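Local structure of AP endonuclease, family protein 2 (5TNV) at residues Val228-Tyr241 and Tyr267-Tyr281. The protein binds magnesium in a xylose isomerase-like TIM barrel and may act as an endonuclease. Sequence-based numbering, arbitrary orientation. Where two conformers were deposited one is given.
Sequences VRLHRPMPHPSEMY and YSSAPLPLKYGYVNY
Ser269 OG donates to Arg229 O over 2.7 Å, meeting a lone pair in the carbonyl plane with a C=O...O angle of 121°. With chi1 at 67°, OG sits between its own backbone N and carbonyl carbon, and it also accepts from a water that lies 2.7 Å from His231 NE2, in the plane of that ring. A small hydroxyl that both gives and takes suits this buried junction. ND1 of His231 is hydrogen-bonded to Asp261 of the third subunit, consistent with a proton on ND1. Tyr241 OH and Tyr281 OH lie 2.8 Å apart, each hydroxyl near the plane of the other residue's ring; Tyr281 OH also bonds Lys254 O.

Strand 266-272 is the outer arm of a beta hairpin with strand 251-261, added to the TIM barrel's sheet, and the loop 229-236 links helix 225-228 to helix 237-244 beside it. Arg229, salt-bridged to Glu196, brings its side chain to about 7 Å from the magnesium ion.

The Tyr267 ring lies against the inverse gamma turn centred on His231, with Arg232 N 3.8 Å above its centre, while its hydroxyl reaches the Pro233 ring. Pro237, rigid and with no N-H to leave unpaired in the first helical turn, sets CD 3.6 Å from Tyr278 CE2 at that ring's edge and CB 3.8 Å from Val279 CG2. Val279 CG1 covers the centre of the Tyr281 face. Tyr278 and His236 meet obliquely, planes at 52°; the tyrosine hydroxyl bonds Ile154 O of the second subunit, and His236 ND1 caps helix 237-244 through Ser238 N.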
# COMPACT_ATOMS: atom_id res chain seq x y z
N VAL A 228 -8.68 -13.33 -7.38
CA VAL A 228 -7.52 -13.26 -6.49
C VAL A 228 -7.93 -12.84 -5.08
O VAL A 228 -7.29 -13.25 -4.10
CB VAL A 228 -6.48 -12.31 -7.11
CG1 VAL A 228 -5.38 -11.91 -6.14
CG2 VAL A 228 -5.91 -12.89 -8.40
N ARG A 229 -8.99 -12.05 -4.93
CA ARG A 229 -9.43 -11.58 -3.61
C ARG A 229 -10.07 -12.68 -2.80
O ARG A 229 -10.27 -12.48 -1.58
CB ARG A 229 -10.42 -10.43 -3.79
CG ARG A 229 -11.79 -10.84 -4.38
CD ARG A 229 -12.49 -9.67 -4.98
NE ARG A 229 -13.75 -10.05 -5.62
CZ ARG A 229 -14.51 -9.19 -6.28
NH1 ARG A 229 -14.22 -7.90 -6.30
NH2 ARG A 229 -15.60 -9.65 -6.91
N LEU A 230 -10.48 -13.80 -3.39
CA LEU A 230 -11.35 -14.74 -2.71
C LEU A 230 -10.60 -15.61 -1.70
O LEU A 230 -9.45 -16.03 -1.91
CB LEU A 230 -12.01 -15.65 -3.73
CG LEU A 230 -12.89 -14.93 -4.77
CD1 LEU A 230 -13.37 -15.92 -5.83
CD2 LEU A 230 -14.04 -14.22 -4.11
N HIS A 231 -11.30 -15.95 -0.61
CA HIS A 231 -10.75 -16.79 0.44
C HIS A 231 -10.96 -18.26 0.12
O HIS A 231 -11.64 -19.00 0.86
CB HIS A 231 -11.34 -16.37 1.79
CG HIS A 231 -11.09 -14.97 2.18
ND1 HIS A 231 -11.05 -14.60 3.52
CD2 HIS A 231 -10.87 -13.82 1.49
CE1 HIS A 231 -10.84 -13.30 3.62
NE2 HIS A 231 -10.73 -12.82 2.40
N ARG A 232 -10.38 -18.69 -0.99
CA ARG A 232 -10.53 -20.04 -1.51
C ARG A 232 -9.26 -20.35 -2.29
O ARG A 232 -8.58 -19.40 -2.74
CB ARG A 232 -11.78 -20.21 -2.39
CG ARG A 232 -11.67 -19.56 -3.71
CD ARG A 232 -12.82 -19.81 -4.66
NE ARG A 232 -14.07 -19.17 -4.26
CZ ARG A 232 -15.06 -19.13 -5.14
NH1 ARG A 232 -15.07 -19.66 -6.36
NH2 ARG A 232 -16.17 -18.52 -4.76
N PRO A 233 -8.96 -21.62 -2.53
CA PRO A 233 -7.82 -21.97 -3.40
C PRO A 233 -7.97 -21.34 -4.75
O PRO A 233 -9.10 -21.25 -5.30
CB PRO A 233 -7.92 -23.48 -3.48
CG PRO A 233 -8.65 -23.92 -2.29
CD PRO A 233 -9.63 -22.81 -1.96
N MET A 234 -6.84 -20.90 -5.30
CA MET A 234 -6.86 -20.18 -6.59
C MET A 234 -5.50 -20.42 -7.24
O MET A 234 -4.46 -20.25 -6.57
CB MET A 234 -7.10 -18.68 -6.40
CG MET A 234 -7.59 -17.78 -7.54
SD MET A 234 -8.97 -18.50 -8.42
CE MET A 234 -10.17 -18.35 -7.11
N PRO A 235 -5.41 -20.77 -8.52
CA PRO A 235 -4.10 -20.84 -9.19
C PRO A 235 -3.44 -19.47 -9.20
O PRO A 235 -4.08 -18.42 -9.10
CB PRO A 235 -4.42 -21.29 -10.61
CG PRO A 235 -5.77 -21.97 -10.47
CD PRO A 235 -6.49 -21.14 -9.46
N HIS A 236 -2.10 -19.49 -9.35
CA HIS A 236 -1.35 -18.25 -9.41
C HIS A 236 -1.84 -17.42 -10.58
O HIS A 236 -2.15 -17.94 -11.67
CB HIS A 236 0.15 -18.58 -9.55
CG HIS A 236 1.04 -17.39 -9.39
ND1 HIS A 236 1.25 -16.50 -10.41
CD2 HIS A 236 1.69 -16.96 -8.29
CE1 HIS A 236 2.03 -15.54 -9.92
NE2 HIS A 236 2.32 -15.78 -8.65
N PRO A 237 -1.91 -16.09 -10.43
CA PRO A 237 -2.43 -15.28 -11.54
C PRO A 237 -1.63 -15.38 -12.79
O PRO A 237 -2.24 -15.16 -13.88
CB PRO A 237 -2.46 -13.83 -10.99
CG PRO A 237 -1.81 -13.89 -9.69
CD PRO A 237 -1.60 -15.31 -9.24
N SER A 238 -0.34 -15.68 -12.76
CA SER A 238 0.44 -15.90 -13.98
C SER A 238 -0.18 -16.97 -14.86
O SER A 238 -0.28 -16.86 -16.07
CB SER A 238 1.87 -16.28 -13.66
OG SER A 238 2.09 -17.52 -13.04
N GLU A 239 -0.56 -18.06 -14.23
CA GLU A 239 -1.13 -19.21 -14.88
C GLU A 239 -2.53 -18.87 -15.40
O GLU A 239 -2.92 -19.17 -16.54
CB GLU A 239 -1.19 -20.42 -13.97
CG GLU A 239 -1.89 -21.65 -14.47
CD GLU A 239 -2.11 -22.71 -13.44
OE1 GLU A 239 -1.12 -22.93 -12.63
OE2 GLU A 239 -3.25 -23.29 -13.50
N MET A 240 -3.32 -18.21 -14.54
CA MET A 240 -4.70 -17.92 -14.95
C MET A 240 -4.73 -16.95 -16.12
O MET A 240 -5.48 -17.14 -17.08
CB MET A 240 -5.49 -17.32 -13.78
CG MET A 240 -5.64 -18.25 -12.55
SD MET A 240 -6.98 -17.76 -11.45
CE MET A 240 -6.31 -16.31 -10.65
N TYR A 241 -3.95 -15.87 -16.06
CA TYR A 241 -3.92 -14.89 -17.13
C TYR A 241 -3.40 -15.49 -18.42
O TYR A 241 -3.92 -15.19 -19.49
CB TYR A 241 -3.12 -13.66 -16.72
CG TYR A 241 -3.93 -12.58 -16.04
CD1 TYR A 241 -4.96 -11.93 -16.73
CD2 TYR A 241 -3.67 -12.17 -14.73
CE1 TYR A 241 -5.72 -10.95 -16.17
CE2 TYR A 241 -4.44 -11.16 -14.15
CZ TYR A 241 -5.45 -10.55 -14.88
OH TYR A 241 -6.25 -9.53 -14.36
N TYR A 267 -7.36 -17.21 5.08
CA TYR A 267 -7.02 -16.40 3.92
C TYR A 267 -7.23 -14.91 4.26
O TYR A 267 -8.09 -14.60 5.08
CB TYR A 267 -7.93 -16.71 2.74
CG TYR A 267 -7.69 -18.03 2.05
CD1 TYR A 267 -8.33 -19.21 2.49
CD2 TYR A 267 -6.83 -18.12 0.97
CE1 TYR A 267 -8.12 -20.42 1.87
CE2 TYR A 267 -6.61 -19.35 0.36
CZ TYR A 267 -7.25 -20.48 0.81
OH TYR A 267 -7.00 -21.67 0.15
N SER A 268 -6.56 -14.05 3.53
CA SER A 268 -6.83 -12.63 3.59
C SER A 268 -6.52 -11.97 2.26
O SER A 268 -5.68 -12.43 1.49
CB SER A 268 -6.09 -12.01 4.78
OG SER A 268 -4.73 -12.26 4.68
N SER A 269 -7.21 -10.86 2.03
CA SER A 269 -6.93 -10.02 0.85
C SER A 269 -7.36 -8.60 1.14
O SER A 269 -8.24 -8.37 1.98
CB SER A 269 -7.63 -10.55 -0.41
OG SER A 269 -9.04 -10.41 -0.27
N ALA A 270 -6.73 -7.66 0.46
CA ALA A 270 -7.06 -6.24 0.60
C ALA A 270 -6.93 -5.55 -0.74
O ALA A 270 -5.93 -5.74 -1.45
CB ALA A 270 -6.17 -5.52 1.60
N PRO A 271 -7.90 -4.71 -1.14
CA PRO A 271 -7.73 -3.97 -2.40
C PRO A 271 -6.53 -3.05 -2.30
O PRO A 271 -6.37 -2.34 -1.32
CB PRO A 271 -9.04 -3.20 -2.54
CG PRO A 271 -9.78 -3.34 -1.32
CD PRO A 271 -9.16 -4.38 -0.46
N LEU A 272 -5.70 -3.05 -3.35
CA LEU A 272 -4.52 -2.22 -3.39
C LEU A 272 -4.28 -1.75 -4.82
O LEU A 272 -4.75 -2.41 -5.77
CB LEU A 272 -3.26 -2.98 -2.96
CG LEU A 272 -3.14 -3.29 -1.46
CD1 LEU A 272 -1.93 -4.19 -1.24
CD2 LEU A 272 -3.04 -2.03 -0.63
N PRO A 273 -3.51 -0.66 -5.01
CA PRO A 273 -3.03 -0.30 -6.35
C PRO A 273 -2.44 -1.49 -7.10
O PRO A 273 -1.87 -2.42 -6.51
CB PRO A 273 -1.97 0.75 -6.07
CG PRO A 273 -2.45 1.41 -4.78
CD PRO A 273 -3.05 0.28 -4.00
N LEU A 274 -2.54 -1.43 -8.43
CA LEU A 274 -1.92 -2.42 -9.28
C LEU A 274 -0.47 -2.72 -8.86
O LEU A 274 -0.08 -3.90 -8.83
CB LEU A 274 -1.92 -2.04 -10.76
CG LEU A 274 -3.30 -1.84 -11.41
CD1 LEU A 274 -3.13 -1.51 -12.88
CD2 LEU A 274 -4.22 -3.02 -11.21
N LYS A 275 0.32 -1.69 -8.59
CA LYS A 275 1.73 -1.87 -8.30
C LYS A 275 2.02 -2.71 -7.05
O LYS A 275 3.11 -3.22 -6.91
CB LYS A 275 2.40 -0.49 -8.16
CG LYS A 275 3.95 -0.53 -8.16
CD LYS A 275 4.56 0.85 -8.11
CE LYS A 275 4.30 1.69 -9.30
NZ LYS A 275 4.97 3.00 -9.26
N TYR A 276 1.06 -2.76 -6.11
CA TYR A 276 1.33 -3.28 -4.75
C TYR A 276 0.67 -4.59 -4.44
O TYR A 276 0.97 -5.16 -3.38
CB TYR A 276 0.93 -2.25 -3.68
CG TYR A 276 1.51 -0.89 -3.83
CD1 TYR A 276 2.77 -0.66 -4.40
CD2 TYR A 276 0.79 0.21 -3.41
CE1 TYR A 276 3.28 0.63 -4.53
CE2 TYR A 276 1.28 1.49 -3.57
CZ TYR A 276 2.52 1.71 -4.12
OH TYR A 276 2.96 2.99 -4.24
N GLY A 277 -0.24 -5.10 -5.27
CA GLY A 277 -0.95 -6.31 -4.96
C GLY A 277 -0.26 -7.58 -5.43
O GLY A 277 0.91 -7.54 -5.85
N TYR A 278 -0.94 -8.68 -5.31
CA TYR A 278 -0.35 -10.03 -5.55
C TYR A 278 -0.03 -10.26 -7.03
O TYR A 278 0.99 -10.90 -7.35
CB TYR A 278 -1.31 -11.08 -5.03
CG TYR A 278 -0.73 -12.48 -5.01
CD1 TYR A 278 0.23 -12.81 -4.08
CD2 TYR A 278 -1.16 -13.48 -5.89
CE1 TYR A 278 0.77 -14.10 -4.06
CE2 TYR A 278 -0.64 -14.74 -5.86
CZ TYR A 278 0.35 -15.06 -4.93
OH TYR A 278 0.84 -16.35 -4.95
N VAL A 279 -0.87 -9.80 -7.95
CA VAL A 279 -0.58 -9.94 -9.37
C VAL A 279 0.60 -9.03 -9.72
O VAL A 279 0.65 -7.90 -9.20
CB VAL A 279 -1.79 -9.53 -10.21
CG1 VAL A 279 -1.49 -9.75 -11.72
CG2 VAL A 279 -3.06 -10.27 -9.82
N ASN A 280 1.51 -9.50 -10.57
CA ASN A 280 2.54 -8.66 -11.16
C ASN A 280 2.02 -8.12 -12.49
O ASN A 280 2.14 -8.79 -13.53
CB ASN A 280 3.84 -9.42 -11.34
CG ASN A 280 4.95 -8.48 -11.84
OD1 ASN A 280 4.70 -7.43 -12.44
ND2 ASN A 280 6.21 -8.88 -11.65
N TYR A 281 1.39 -6.94 -12.46
CA TYR A 281 0.78 -6.44 -13.69
C TYR A 281 1.81 -5.89 -14.67
O TYR A 281 1.44 -5.69 -15.86
CB TYR A 281 -0.30 -5.41 -13.38
CG TYR A 281 -1.64 -6.07 -13.05
CD1 TYR A 281 -2.38 -6.69 -14.06
CD2 TYR A 281 -2.17 -6.08 -11.78
CE1 TYR A 281 -3.59 -7.28 -13.81
CE2 TYR A 281 -3.40 -6.68 -11.51
CZ TYR A 281 -4.10 -7.27 -12.53
OH TYR A 281 -5.33 -7.87 -12.32
O HOH W 1 -10.89 -10.17 1.69